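Local coordinates for protein cobalamin biosynthesis precorrin-6Y methylase (CbiE) (Archaeoglobus fulgidus, PDB 2BB3) that probably transfers a methyl group from S-adenosylmethionine to a precorrin intermediate on the pathway to adenosylcobalamin, at residues A[29-32]-A[33-37]. Sequence-based numbering, arbitrary orientation.
Sequences SGTC and RGQTT
Gln35 reaches across the turn with an extended side chain, and its OE1 takes two backbone N-H groups, those of Thr31 and Cys32. The two bonds differ in approach: Thr31 N, at 3.1 Å from OE1, lies in the plane of the amide and its N-H is somewhat bent (148°), whereas Cys32 N, at 2.8 Å from OE1, sits above that plane with its N-H aimed almost straight (165°). With Gln35 CG beside its own backbone N (chi1 -77°), Cys32 lays CB, 3.6 Å from Gln35 CD, and SG over one face of the amide. This turn joins strand 23-28, the first along the chain and an inner strand of the parallel sheet, to helix 38-46 in a tetrapyrrole methylase fold. Thr31 touches the bound S-adenosylhomocysteine and ties its OG1 to the carbonyl of Ile123; Cys32 SG is in a disulfide with Cys188. Replacing Gln35 by an alanine removes the amide and would probably leave both N-H groups without their shared acceptor and Cys32 CB without its packing partner. A CB on Gly30 would press on Gln35 CB and, at this backbone conformation, on Ser29 O as well. A water ties three backbone atoms together, donating to Ser29 O and Cys32 O and accepting from Gln35 N at 3.2 Å.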
loop_
_atom_site.group_PDB
_atom_site.type_symbol
_atom_site.label_atom_id
_atom_site.label_comp_id
_atom_site.label_asym_id
_atom_site.label_seq_id
_atom_site.Cartn_x
_atom_site.Cartn_y
_atom_site.Cartn_z
ATOM N N SER A 29 1.531 -11.608 3.557
ATOM C CA SER A 29 1.467 -12.721 2.621
ATOM C C SER A 29 1.025 -12.215 1.261
ATOM O O SER A 29 1.137 -12.915 0.252
ATOM C CB SER A 29 0.453 -13.748 3.105
ATOM O OG SER A 29 -0.849 -13.190 3.114
ATOM N N GLY A 30 0.524 -10.989 1.228
ATOM C CA GLY A 30 0.034 -10.463 -0.031
ATOM C C GLY A 30 -1.453 -10.735 -0.158
ATOM O O GLY A 30 -2.085 -11.217 0.788
ATOM N N THR A 31 -2.017 -10.458 -1.325
ATOM C CA THR A 31 -3.452 -10.638 -1.521
ATOM C C THR A 31 -3.754 -11.703 -2.557
ATOM O O THR A 31 -4.636 -12.536 -2.361
ATOM C CB THR A 31 -4.099 -9.315 -1.972
ATOM O OG1 THR A 31 -3.819 -8.300 -0.997
ATOM C CG2 THR A 31 -5.608 -9.477 -2.119
ATOM N N CYS A 32 -2.996 -11.664 -3.649
ATOM C CA CYS A 32 -3.125 -12.604 -4.760
ATOM C C CYS A 32 -1.916 -13.524 -4.764
ATOM O O CYS A 32 -0.926 -13.255 -4.085
ATOM C CB CYS A 32 -3.163 -11.828 -6.066
ATOM S SG CYS A 32 -4.255 -10.391 -5.916
ATOM N N ARG A 33 -1.995 -14.605 -5.528
ATOM C CA ARG A 33 -0.888 -15.540 -5.621
ATOM C C ARG A 33 0.259 -14.857 -6.357
ATOM O O ARG A 33 0.034 -14.134 -7.330
ATOM C CB ARG A 33 -1.324 -16.803 -6.375
ATOM C CG ARG A 33 -2.337 -17.670 -5.618
ATOM C CD ARG A 33 -1.703 -18.297 -4.380
ATOM N NE ARG A 33 -2.662 -18.476 -3.287
ATOM C CZ ARG A 33 -3.334 -19.596 -3.031
ATOM N NH1 ARG A 33 -3.168 -20.676 -3.787
ATOM N NH2 ARG A 33 -4.182 -19.636 -2.009
ATOM N N GLY A 34 1.483 -15.074 -5.880
ATOM C CA GLY A 34 2.643 -14.472 -6.513
ATOM C C GLY A 34 2.832 -12.997 -6.198
ATOM O O GLY A 34 3.246 -12.208 -7.060
ATOM N N GLN A 35 2.515 -12.615 -4.963
ATOM C CA GLN A 35 2.671 -11.230 -4.540
ATOM C C GLN A 35 3.588 -11.125 -3.347
ATOM O O GLN A 35 3.745 -10.058 -2.768
ATOM C CB GLN A 35 1.325 -10.594 -4.231
ATOM C CG GLN A 35 0.560 -10.224 -5.484
ATOM C CD GLN A 35 -0.630 -9.352 -5.200
ATOM O OE1 GLN A 35 -1.308 -9.530 -4.194
ATOM N NE2 GLN A 35 -0.907 -8.411 -6.094
ATOM N N THR A 36 4.209 -12.246 -3.000
ATOM C CA THR A 36 5.161 -12.297 -1.902
ATOM C C THR A 36 6.488 -11.727 -2.407
ATOM O O THR A 36 6.814 -11.872 -3.592
ATOM C CB THR A 36 5.355 -13.744 -1.433
ATOM O OG1 THR A 36 6.523 -13.836 -0.608
ATOM C CG2 THR A 36 5.476 -14.683 -2.629
ATOM N N THR A 37 7.247 -11.080 -1.520
ATOM C CA THR A 37 8.524 -10.478 -1.906
ATOM C C THR A 37 9.724 -11.337 -1.519
ATOM O O THR A 37 9.667 -12.102 -0.552
ATOM C CB THR A 37 8.706 -9.072 -1.279
ATOM O OG1 THR A 37 8.760 -9.178 0.151
ATOM C CG2 THR A 37 7.550 -8.164 -1.673
HETATM O O HOH W 1 1.005 -13.974 -2.452
#